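Local structure of MccF (Escherichia coli, 4IIY) at residues S207-N212 with R220-Y225; K60-R65 with F172-P177; Y183-K188 with M342-L347. The protein confers self-immunity to the antibiotic microcin C7, probably by hydrolysing it as a serine peptidase of the S66 family. The protein carries 1 engineered substitution. One frame throughout, in Å; residues are numbered along the deposited sequence.

Interaction 1: S207-N212 with R220-Y225; sequences SDESIN and RPKKLY. With 1EI (5'-O-(L-alpha-glutamylsulfamoyl)inosine), chain K.
Ile211 lays its CD1 methyl over one face of the Arg220 guanidinium, 3.4 Å from Arg220 CZ and above the centre of the group. The Arg220 chain bends at chi2 (90°), which swings the guanidinium back over this methyl and up to Glu209. There Arg220 grips the carboxylate end-on. Arg220 NH1 donates to Glu209 OE1 at 2.9 Å and Arg220 NH2 to Glu209 OE2 at 2.8 Å, in a salt bridge whose two planes are turned 48° apart. Glu209 OE2 also accepts the backbone N-H of Lys223, with Lys223 N at 2.7 Å and the bond nearly straight. The two donors reach that oxygen from opposite faces of the carboxylate plane. Arg220 NH2 bonds in addition to the carbonyl of Pro221, which fixes the guanidinium further. With an alanine here, Glu209 OE1 is likely to lose its charged mate and the Ile211 methyl its cover.

The two segments lie in the loop joining the antiparallel strands 205-206 and 225-226, the second running into 225-226 at Tyr225. Near the strands, Ser207 OG donates to Lys223 O at 2.7 Å, in the carbonyl plane. Near the far end, Asn212 ND2 donates to Arg220 O at 2.9 Å. Lys222, extended beyond CG, runs past Ile211 in the opposite direction, and its NZ ends in a salt bridge with Glu174. Ser210 turns the other way, into the ligand pocket. Ser210 OG bonds Arg273 and lies 3.1 Å from C2 of the ligand's hypoxanthine base.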
loop_
_atom_site.group_PDB
_atom_site.type_symbol
_atom_site.label_atom_id
_atom_site.label_comp_id
_atom_site.label_asym_id
_atom_site.label_seq_id
_atom_site.Cartn_x
_atom_site.Cartn_y
_atom_site.Cartn_z
ATOM N N SER B 207 22.502 -7.693 -10.992
ATOM C CA SER B 207 22.671 -6.306 -10.579
ATOM C C SER B 207 21.323 -5.660 -10.333
ATOM O O SER B 207 20.298 -6.104 -10.859
ATOM C CB SER B 207 23.425 -5.488 -11.631
ATOM O OG SER B 207 23.848 -4.238 -11.088
ATOM N N ASP B 208 21.342 -4.588 -9.553
ATOM C CA ASP B 208 20.157 -3.776 -9.338
ATOM C C ASP B 208 20.416 -2.288 -9.541
ATOM O O ASP B 208 19.556 -1.475 -9.222
ATOM C CB ASP B 208 19.551 -4.019 -7.947
ATOM C CG ASP B 208 20.475 -3.608 -6.812
ATOM O OD1 ASP B 208 21.667 -3.309 -7.076
ATOM O OD2 ASP B 208 20.018 -3.610 -5.639
ATOM N N GLU B 209 21.570 -1.916 -10.093
ATOM C CA GLU B 209 21.882 -0.496 -10.208
ATOM C C GLU B 209 20.935 0.265 -11.125
ATOM O O GLU B 209 20.548 -0.230 -12.189
ATOM C CB GLU B 209 23.316 -0.299 -10.687
ATOM C CG GLU B 209 24.362 -0.691 -9.666
ATOM C CD GLU B 209 25.684 -0.056 -9.978
ATOM O OE1 GLU B 209 25.985 1.005 -9.395
ATOM O OE2 GLU B 209 26.393 -0.598 -10.839
ATOM N N SER B 210 20.600 1.481 -10.714
ATOM C CA SER B 210 19.731 2.361 -11.480
ATOM C C SER B 210 20.558 3.263 -12.386
ATOM O O SER B 210 20.646 4.471 -12.159
ATOM C CB SER B 210 18.879 3.215 -10.537
ATOM O OG SER B 210 17.804 3.839 -11.223
ATOM N N ILE B 211 21.184 2.652 -13.384
ATOM C CA ILE B 211 21.918 3.361 -14.426
ATOM C C ILE B 211 21.595 2.706 -15.757
ATOM O O ILE B 211 20.929 1.667 -15.807
ATOM C CB ILE B 211 23.450 3.315 -14.207
ATOM C CG1 ILE B 211 23.972 1.879 -14.302
ATOM C CG2 ILE B 211 23.835 3.972 -12.870
ATOM C CD1 ILE B 211 25.495 1.789 -14.379
ATOM N N ASN B 212 22.074 3.317 -16.831
ATOM C CA ASN B 212 21.929 2.764 -18.172
ATOM C C ASN B 212 20.467 2.519 -18.566
ATOM O O ASN B 212 20.138 1.494 -19.159
ATOM C CB ASN B 212 22.739 1.471 -18.310
ATOM C CG ASN B 212 24.204 1.647 -17.949
ATOM O OD1 ASN B 212 24.730 2.765 -17.956
ATOM N ND2 ASN B 212 24.872 0.538 -17.642
ATOM N N ARG B 220 28.430 3.345 -18.090
ATOM C CA ARG B 220 29.525 2.501 -17.629
ATOM C C ARG B 220 28.873 1.184 -17.230
ATOM O O ARG B 220 27.667 1.147 -16.981
ATOM C CB ARG B 220 30.300 3.162 -16.469
ATOM C CG ARG B 220 29.454 3.665 -15.302
ATOM C CD ARG B 220 29.271 2.599 -14.246
ATOM N NE ARG B 220 28.516 3.096 -13.112
ATOM C CZ ARG B 220 28.061 2.317 -12.141
ATOM N NH1 ARG B 220 27.365 2.834 -11.143
ATOM N NH2 ARG B 220 28.301 1.012 -12.185
ATOM N N PRO B 221 29.638 0.086 -17.216
ATOM C CA PRO B 221 29.026 -1.201 -16.858
ATOM C C PRO B 221 28.463 -1.225 -15.436
ATOM O O PRO B 221 29.036 -0.641 -14.518
ATOM C CB PRO B 221 30.187 -2.189 -16.993
ATOM C CG PRO B 221 31.062 -1.569 -18.057
ATOM C CD PRO B 221 30.964 -0.081 -17.836
ATOM N N LYS B 222 27.307 -1.872 -15.279
ATOM C CA LYS B 222 26.754 -2.133 -13.953
ATOM C C LYS B 222 27.692 -3.009 -13.135
ATOM O O LYS B 222 28.376 -3.874 -13.679
ATOM C CB LYS B 222 25.388 -2.816 -14.057
ATOM C CG LYS B 222 24.278 -1.898 -14.557
ATOM C CD LYS B 222 22.936 -2.628 -14.630
ATOM C CE LYS B 222 21.831 -1.704 -15.134
ATOM N NZ LYS B 222 20.534 -2.419 -15.317
ATOM N N LYS B 223 27.715 -2.770 -11.827
ATOM C CA LYS B 223 28.311 -3.703 -10.877
ATOM C C LYS B 223 27.635 -5.055 -11.047
ATOM O O LYS B 223 26.398 -5.143 -11.116
ATOM C CB LYS B 223 28.107 -3.214 -9.436
ATOM C CG LYS B 223 28.899 -1.965 -9.060
ATOM C CD LYS B 223 28.815 -1.636 -7.561
ATOM C CE LYS B 223 27.427 -1.177 -7.142
ATOM N NZ LYS B 223 27.387 -0.815 -5.686
ATOM N N LEU B 224 28.438 -6.105 -11.143
ATOM C CA LEU B 224 27.917 -7.466 -11.226
ATOM C C LEU B 224 28.208 -8.203 -9.933
ATOM O O LEU B 224 29.369 -8.452 -9.595
ATOM C CB LEU B 224 28.533 -8.214 -12.402
ATOM C CG LEU B 224 28.171 -7.641 -13.767
ATOM C CD1 LEU B 224 28.974 -8.315 -14.874
ATOM C CD2 LEU B 224 26.675 -7.773 -14.013
ATOM N N TYR B 225 27.150 -8.538 -9.209
ATOM C CA TYR B 225 27.256 -9.212 -7.929
ATOM C C TYR B 225 27.216 -10.718 -8.097
ATOM O O TYR B 225 26.450 -11.240 -8.902
ATOM C CB TYR B 225 26.071 -8.809 -7.062
ATOM C CG TYR B 225 26.000 -7.347 -6.696
ATOM C CD1 TYR B 225 27.076 -6.701 -6.104
ATOM C CD2 TYR B 225 24.840 -6.618 -6.918
ATOM C CE1 TYR B 225 27.001 -5.364 -5.751
ATOM C CE2 TYR B 225 24.753 -5.287 -6.575
ATOM C CZ TYR B 225 25.838 -4.665 -5.988
ATOM O OH TYR B 225 25.767 -3.336 -5.631
HETATM O O6 1EI K . 14.316 6.444 -14.935
HETATM C C6 1EI K . 14.622 5.282 -14.588
HETATM N N1 1EI K . 15.898 4.945 -14.312
HETATM C C2 1EI K . 16.242 3.699 -13.942
HETATM N N3 1EI K . 15.356 2.697 -13.820
HETATM C C5 1EI K . 13.588 4.238 -14.475
HETATM C C4 1EI K . 14.047 2.911 -14.070
HETATM N N7 1EI K . 12.255 4.148 -14.659
HETATM C C8 1EI K . 11.888 2.872 -14.390
HETATM N N9 1EI K . 12.962 2.147 -14.039
HETATM C "C1'" 1EI K . 12.969 0.723 -13.664
HETATM O "O4'" 1EI K . 11.956 -0.009 -14.339
HETATM C "C2'" 1EI K . 12.643 0.615 -12.189
HETATM O "O2'" 1EI K . 13.846 0.640 -11.420
HETATM C "C3'" 1EI K . 11.933 -0.716 -12.088
HETATM O "O3'" 1EI K . 12.830 -1.696 -11.572
HETATM C "C4'" 1EI K . 11.569 -1.103 -13.510
HETATM C "C5'" 1EI K . 10.082 -1.397 -13.657
HETATM O "O5'" 1EI K . 9.301 -0.234 -13.367
HETATM S SBF 1EI K . 7.803 -0.411 -13.087
HETATM O OAE 1EI K . 7.107 0.776 -13.533
HETATM O OAF 1EI K . 7.393 -1.586 -13.809
HETATM N NAQ 1EI K . 7.670 -0.637 -11.561
HETATM C C 1EI K . 6.549 -0.971 -10.888
HETATM O O 1EI K . 5.432 -1.173 -11.351
HETATM C CA 1EI K . 6.704 -1.153 -9.405
HETATM N N 1EI K . 8.046 -0.797 -8.978
HETATM C CB 1EI K . 5.648 -0.332 -8.672
HETATM C CG 1EI K . 5.137 -1.069 -7.437
HETATM C CD 1EI K . 6.103 -0.908 -6.284
HETATM O OE1 1EI K . 7.276 -0.557 -6.523
HETATM O OE2 1EI K . 5.683 -1.132 -5.136
HETATM O O HOH W 1 23.264 -2.190 -5.420
HETATM O O HOH W 2 19.755 -2.820 -12.699
HETATM O O HOH W 3 18.853 -0.128 -16.420
#

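Interaction 2: K60-R65 with F172-P177; sequences KNRFFR and FGEHPP
Arg65 and His175 cross at about a right angle as side chains, but their flat ends are stacked. The guanidinium lies on the imidazole with centres 3.8 Å apart and planes at 27°. His175 NE2 sits over the middle of the guanidinium, 3.4 Å from Arg65 CZ. The edge of the same guanidinium is used for a second contact. Arg65 NE and Arg65 NH2 both donate to Gly173 O, at 2.6 Å and 3.0 Å, and that oxygen lies in the guanidinium plane. The bend at chi3 (52°) turns the NE side of the group to this carbonyl while one face stays against the ring. NH1 of Arg65 is held by the carbonyl of Glu215.

Arg62 is used differently. Its chain is extended from CG to NE and runs alongside Glu174, pointing the same way. The backbone at Gly173 and Glu174 covers one face of its guanidinium. Arg62 NH2 meets the anti lone pair of Glu174 OE1 at 2.9 Å in a salt bridge, with the two planes 53° apart. Glu174 OE2 forms a salt bridge of its own with Lys222. Arg62 NH2 also bonds Pro170 O, NE bonds Ile169 O and NH1 bonds Trp213 O. The buried charge is thus surrounded by acceptors. Gly173 CA lies 3.7 Å from Arg62 CG, close enough that a beta carbon on Gly173 would run into Arg62.

Water 4 joins His175 NE2 to Arg65 NH2, the latter bond weak. Helix 60-72 makes the connection in the beta-alpha-beta crossover from strand 45-49 to strand 76-79. Its first turns hold the loop between helices 168-172 and 178-191, beside the pocket that holds the glutamylsulfamoyl inosine.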
loop_
_atom_site.group_PDB
_atom_site.type_symbol
_atom_site.label_atom_id
_atom_site.label_comp_id
_atom_site.label_asym_id
_atom_site.label_seq_id
_atom_site.Cartn_x
_atom_site.Cartn_y
_atom_site.Cartn_z
ATOM N N LYS B 60 11.410 5.960 -24.425
ATOM C CA LYS B 60 11.263 5.549 -25.817
ATOM C C LYS B 60 12.520 4.898 -26.401
ATOM O O LYS B 60 12.424 3.999 -27.228
ATOM C CB LYS B 60 10.808 6.729 -26.675
ATOM C CG LYS B 60 10.384 6.342 -28.082
ATOM C CD LYS B 60 9.779 7.520 -28.854
ATOM C CE LYS B 60 9.229 7.063 -30.200
ATOM N NZ LYS B 60 8.519 8.156 -30.928
ATOM N N ASN B 61 13.701 5.333 -25.974
ATOM C CA ASN B 61 14.914 4.700 -26.485
ATOM C C ASN B 61 15.013 3.254 -26.007
ATOM O O ASN B 61 15.308 2.352 -26.787
ATOM C CB ASN B 61 16.159 5.498 -26.096
ATOM C CG ASN B 61 16.085 6.943 -26.553
ATOM O OD1 ASN B 61 15.580 7.256 -27.639
ATOM N ND2 ASN B 61 16.577 7.842 -25.713
ATOM N N ARG B 62 14.745 3.036 -24.724
ATOM C CA ARG B 62 14.788 1.688 -24.177
ATOM C C ARG B 62 13.697 0.817 -24.809
ATOM O O ARG B 62 13.912 -0.368 -25.091
ATOM C CB ARG B 62 14.647 1.716 -22.652
ATOM C CG ARG B 62 14.915 0.357 -22.003
ATOM C CD ARG B 62 14.920 0.451 -20.506
ATOM N NE ARG B 62 15.273 -0.782 -19.802
ATOM C CZ ARG B 62 16.418 -0.987 -19.154
ATOM N NH1 ARG B 62 17.401 -0.090 -19.181
ATOM N NH2 ARG B 62 16.584 -2.108 -18.468
ATOM N N PHE B 63 12.522 1.403 -25.018
ATOM C CA PHE B 63 11.421 0.726 -25.707
ATOM C C PHE B 63 11.865 0.247 -27.095
ATOM O O PHE B 63 11.692 -0.921 -27.452
ATOM C CB PHE B 63 10.221 1.683 -25.779
ATOM C CG PHE B 63 9.106 1.249 -26.704
ATOM C CD1 PHE B 63 8.524 -0.006 -26.609
ATOM C CD2 PHE B 63 8.602 2.141 -27.648
ATOM C CE1 PHE B 63 7.490 -0.376 -27.462
ATOM C CE2 PHE B 63 7.560 1.774 -28.496
ATOM C CZ PHE B 63 7.011 0.514 -28.399
ATOM N N PHE B 64 12.464 1.138 -27.882
ATOM C CA PHE B 64 12.933 0.760 -29.217
ATOM C C PHE B 64 14.006 -0.332 -29.162
ATOM O O PHE B 64 14.031 -1.226 -30.006
ATOM C CB PHE B 64 13.462 1.976 -29.986
ATOM C CG PHE B 64 12.383 2.845 -30.588
ATOM C CD1 PHE B 64 11.040 2.533 -30.443
ATOM C CD2 PHE B 64 12.724 3.978 -31.312
ATOM C CE1 PHE B 64 10.057 3.340 -31.009
ATOM C CE2 PHE B 64 11.749 4.784 -31.876
ATOM C CZ PHE B 64 10.418 4.462 -31.725
ATOM N N ARG B 65 14.895 -0.267 -28.176
ATOM C CA ARG B 65 15.896 -1.321 -28.026
ATOM C C ARG B 65 15.238 -2.678 -27.715
ATOM O O ARG B 65 15.644 -3.706 -28.251
ATOM C CB ARG B 65 16.939 -0.945 -26.965
ATOM C CG ARG B 65 18.034 -1.989 -26.773
ATOM C CD ARG B 65 19.198 -1.459 -25.933
ATOM N NE ARG B 65 18.748 -0.883 -24.670
ATOM C CZ ARG B 65 18.777 0.415 -24.372
ATOM N NH1 ARG B 65 19.238 1.310 -25.250
ATOM N NH2 ARG B 65 18.326 0.817 -23.190
ATOM N N PHE B 172 13.542 -6.364 -21.640
ATOM C CA PHE B 172 14.185 -6.611 -22.928
ATOM C C PHE B 172 14.903 -5.393 -23.501
ATOM O O PHE B 172 15.631 -5.526 -24.475
ATOM C CB PHE B 172 13.219 -7.256 -23.931
ATOM C CG PHE B 172 12.849 -8.665 -23.564
ATOM C CD1 PHE B 172 13.837 -9.615 -23.382
ATOM C CD2 PHE B 172 11.529 -9.035 -23.366
ATOM C CE1 PHE B 172 13.510 -10.921 -23.018
ATOM C CE2 PHE B 172 11.202 -10.332 -23.020
ATOM C CZ PHE B 172 12.194 -11.270 -22.845
ATOM N N GLY B 173 14.719 -4.225 -22.885
ATOM C CA GLY B 173 15.509 -3.055 -23.220
ATOM C C GLY B 173 16.789 -2.925 -22.401
ATOM O O GLY B 173 17.573 -1.998 -22.605
ATOM N N GLU B 174 17.000 -3.847 -21.465
ATOM C CA GLU B 174 18.247 -3.923 -20.709
ATOM C C GLU B 174 19.426 -4.174 -21.654
ATOM O O GLU B 174 19.337 -4.997 -22.573
ATOM C CB GLU B 174 18.133 -5.045 -19.667
ATOM C CG GLU B 174 19.397 -5.361 -18.858
ATOM C CD GLU B 174 19.808 -4.262 -17.883
ATOM O OE1 GLU B 174 19.130 -3.214 -17.804
ATOM O OE2 GLU B 174 20.818 -4.464 -17.171
ATOM N N HIS B 175 20.536 -3.469 -21.433
ATOM C CA HIS B 175 21.741 -3.711 -22.229
ATOM C C HIS B 175 22.329 -5.093 -21.933
ATOM O O HIS B 175 22.173 -5.621 -20.831
ATOM C CB HIS B 175 22.803 -2.641 -21.951
ATOM C CG HIS B 175 22.486 -1.296 -22.529
ATOM N ND1 HIS B 175 22.917 -0.906 -23.779
ATOM C CD2 HIS B 175 21.804 -0.242 -22.021
ATOM C CE1 HIS B 175 22.498 0.325 -24.021
ATOM N NE2 HIS B 175 21.828 0.753 -22.966
ATOM N N PRO B 176 23.024 -5.690 -22.914
ATOM C CA PRO B 176 23.858 -6.859 -22.608
ATOM C C PRO B 176 24.816 -6.483 -21.489
ATOM O O PRO B 176 25.156 -5.308 -21.368
ATOM C CB PRO B 176 24.620 -7.091 -23.914
ATOM C CG PRO B 176 23.719 -6.542 -24.968
ATOM C CD PRO B 176 23.063 -5.338 -24.344
ATOM N N PRO B 177 25.270 -7.455 -20.688
ATOM C CA PRO B 177 25.088 -8.897 -20.883
ATOM C C PRO B 177 23.822 -9.474 -20.256
ATOM O O PRO B 177 23.408 -10.574 -20.615
ATOM C CB PRO B 177 26.311 -9.485 -20.173
ATOM C CG PRO B 177 26.578 -8.524 -19.070
ATOM C CD PRO B 177 26.238 -7.160 -19.615
HETATM O O HOH W 3 18.853 -0.128 -16.420
HETATM O O HOH W 4 20.146 2.756 -21.805
#

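Interaction 3: Y183-K188 with M342-L347; sequences YESFIK and MLTLPL
The Phe186 ring has Thr344 OG1 at its edge, near the ring plane, and the ring of Phe172 set edge-on against one face. The hydroxyl approaches at the root of the phenyl group: Thr344 OG1 lies 3.5 Å from Phe186 CA and 3.9 Å from Phe186 CB. Ile142, on strand 140-143, also touches both Phe186 and Thr344.

The contact belongs to an alpha/beta fold. Helix 178-191 packs on the loop that leads into strand 345-347, an outermost strand of a mixed six-stranded sheet. That strand runs antiparallel to 162-164, while the other five are parallel to one another. A mid-chain helix is thereby joined to residues that follow it by more than 150 positions.

Ser185 carries the polar part. Its OG stands anti to the backbone N (chi1 177°), which aims it at the segment leading into the strand. Leu343 lies against it: Leu343 CD2 is 3.7 Å from Ser185 CB, and Leu343 CA is 3.4 Å from Ser185 OG. Thr182, almost one turn earlier in the helix, accepts the N-H of Met342 with its own hydroxyl. Two helix hydroxyls thus satisfy two buried N-H groups where the chain is not yet paired as a strand. In the second of these bonds, Thr344 N donates to Ser185 OG at 3.1 Å, with an N-H...O angle of 163°.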
loop_
_atom_site.group_PDB
_atom_site.type_symbol
_atom_site.label_atom_id
_atom_site.label_comp_id
_atom_site.label_asym_id
_atom_site.label_seq_id
_atom_site.Cartn_x
_atom_site.Cartn_y
_atom_site.Cartn_z
ATOM N N TYR B 183 16.470 -13.421 -21.387
ATOM C CA TYR B 183 15.869 -14.025 -22.553
ATOM C C TYR B 183 15.953 -15.550 -22.530
ATOM O O TYR B 183 14.993 -16.234 -22.878
ATOM C CB TYR B 183 16.487 -13.483 -23.841
ATOM C CG TYR B 183 15.832 -14.111 -25.042
ATOM C CD1 TYR B 183 14.573 -13.706 -25.449
ATOM C CD2 TYR B 183 16.447 -15.147 -25.740
ATOM C CE1 TYR B 183 13.940 -14.305 -26.536
ATOM C CE2 TYR B 183 15.820 -15.751 -26.830
ATOM C CZ TYR B 183 14.570 -15.314 -27.224
ATOM O OH TYR B 183 13.923 -15.891 -28.304
ATOM N N GLU B 184 17.100 -16.080 -22.126
ATOM C CA GLU B 184 17.272 -17.526 -22.069
ATOM C C GLU B 184 16.222 -18.189 -21.178
ATOM O O GLU B 184 15.700 -19.246 -21.521
ATOM C CB GLU B 184 18.691 -17.871 -21.624
ATOM C CG GLU B 184 19.722 -17.670 -22.723
ATOM C CD GLU B 184 21.146 -17.559 -22.209
ATOM O OE1 GLU B 184 21.437 -18.080 -21.111
ATOM O OE2 GLU B 184 21.980 -16.942 -22.910
ATOM N N SER B 185 15.891 -17.573 -20.048
ATOM C CA SER B 185 14.849 -18.142 -19.189
ATOM C C SER B 185 13.456 -18.026 -19.823
ATOM O O SER B 185 12.674 -18.985 -19.820
ATOM C CB SER B 185 14.859 -17.474 -17.810
ATOM O OG SER B 185 13.813 -17.961 -16.990
ATOM N N PHE B 186 13.154 -16.849 -20.362
ATOM C CA PHE B 186 11.893 -16.589 -21.057
ATOM C C PHE B 186 11.638 -17.657 -22.127
ATOM O O PHE B 186 10.593 -18.318 -22.141
ATOM C CB PHE B 186 11.965 -15.185 -21.678
ATOM C CG PHE B 186 10.818 -14.821 -22.583
ATOM C CD1 PHE B 186 9.631 -14.326 -22.065
ATOM C CD2 PHE B 186 10.960 -14.902 -23.964
ATOM C CE1 PHE B 186 8.597 -13.949 -22.908
ATOM C CE2 PHE B 186 9.930 -14.535 -24.810
ATOM C CZ PHE B 186 8.749 -14.046 -24.282
ATOM N N ILE B 187 12.599 -17.837 -23.024
ATOM C CA ILE B 187 12.399 -18.760 -24.134
ATOM C C ILE B 187 12.383 -20.221 -23.661
ATOM O O ILE B 187 11.594 -21.021 -24.169
ATOM C CB ILE B 187 13.419 -18.517 -25.284
ATOM C CG1 ILE B 187 12.887 -19.073 -26.611
ATOM C CG2 ILE B 187 14.804 -19.061 -24.934
ATOM C CD1 ILE B 187 11.709 -18.294 -27.166
ATOM N N LYS B 188 13.205 -20.571 -22.678
ATOM C CA LYS B 188 13.195 -21.935 -22.157
ATOM C C LYS B 188 11.856 -22.301 -21.512
ATOM O O LYS B 188 11.257 -23.340 -21.824
ATOM C CB LYS B 188 14.315 -22.116 -21.133
ATOM C CG LYS B 188 14.378 -23.501 -20.500
ATOM C CD LYS B 188 14.794 -24.553 -21.511
ATOM C CE LYS B 188 15.053 -25.900 -20.854
ATOM N NZ LYS B 188 15.534 -26.895 -21.854
ATOM N N MET B 342 16.276 -11.563 -15.005
ATOM C CA MET B 342 15.011 -11.994 -14.444
ATOM C C MET B 342 14.585 -13.324 -15.058
ATOM O O MET B 342 14.589 -13.471 -16.279
ATOM C CB MET B 342 13.951 -10.937 -14.737
ATOM C CG MET B 342 12.636 -11.208 -14.051
ATOM S SD MET B 342 11.298 -10.199 -14.720
ATOM C CE MET B 342 10.097 -10.582 -13.445
ATOM N N LEU B 343 14.230 -14.280 -14.208
ATOM C CA LEU B 343 13.694 -15.561 -14.650
ATOM C C LEU B 343 12.180 -15.441 -14.845
ATOM O O LEU B 343 11.544 -14.545 -14.285
ATOM C CB LEU B 343 13.991 -16.635 -13.603
ATOM C CG LEU B 343 15.476 -16.779 -13.239
ATOM C CD1 LEU B 343 15.661 -17.694 -12.035
ATOM C CD2 LEU B 343 16.285 -17.288 -14.425
ATOM N N THR B 344 11.611 -16.343 -15.633
ATOM C CA THR B 344 10.172 -16.399 -15.888
ATOM C C THR B 344 9.540 -17.479 -15.002
ATOM O O THR B 344 10.035 -18.618 -14.969
ATOM C CB THR B 344 9.906 -16.682 -17.378
ATOM O OG1 THR B 344 10.302 -15.546 -18.153
ATOM C CG2 THR B 344 8.432 -16.952 -17.625
ATOM N N LEU B 345 8.454 -17.133 -14.304
ATOM C CA LEU B 345 7.818 -18.022 -13.328
ATOM C C LEU B 345 6.308 -18.129 -13.557
ATOM O O LEU B 345 5.590 -17.129 -13.471
ATOM C CB LEU B 345 8.049 -17.468 -11.921
ATOM C CG LEU B 345 7.436 -18.244 -10.757
ATOM C CD1 LEU B 345 8.159 -19.562 -10.551
ATOM C CD2 LEU B 345 7.476 -17.410 -9.482
ATOM N N PRO B 346 5.799 -19.337 -13.836
ATOM C CA PRO B 346 4.339 -19.482 -13.885
ATOM C C PRO B 346 3.764 -19.355 -12.473
ATOM O O PRO B 346 4.335 -19.896 -11.519
ATOM C CB PRO B 346 4.147 -20.905 -14.424
ATOM C CG PRO B 346 5.377 -21.643 -13.975
ATOM C CD PRO B 346 6.499 -20.617 -14.046
ATOM N N LEU B 347 2.657 -18.637 -12.339
ATOM C CA LEU B 347 1.967 -18.493 -11.063
ATOM C C LEU B 347 0.719 -19.372 -11.005
ATOM O O LEU B 347 -0.036 -19.449 -11.974
ATOM C CB LEU B 347 1.551 -17.040 -10.851
ATOM C CG LEU B 347 2.678 -16.010 -10.812
ATOM C CD1 LEU B 347 2.105 -14.607 -10.849
ATOM C CD2 LEU B 347 3.517 -16.207 -9.577
#

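Overall arrangement
Interactions 1 and 2 meet directly beside the ligand pocket. Lys222 NZ of interaction 1 forms a salt bridge of 2.8 Å with Glu174 OE2 of interaction 2, and water 3 belongs to both. Ser210 lines the pocket itself, while the Arg62 side chain stays about 6 Å from the ligand. Interaction 3 lies deeper and joins interaction 2 through aromatic packing, with Phe172 CE1 3.8 Å from Tyr183 CD1. It does not touch interaction 1; their nearest atoms are about 8 Å apart. The predicted charge relay is close to both: the Asp208 side chain is about 7 Å from that of His338, and the Met342 side chain about 6 Å from that of Glu270.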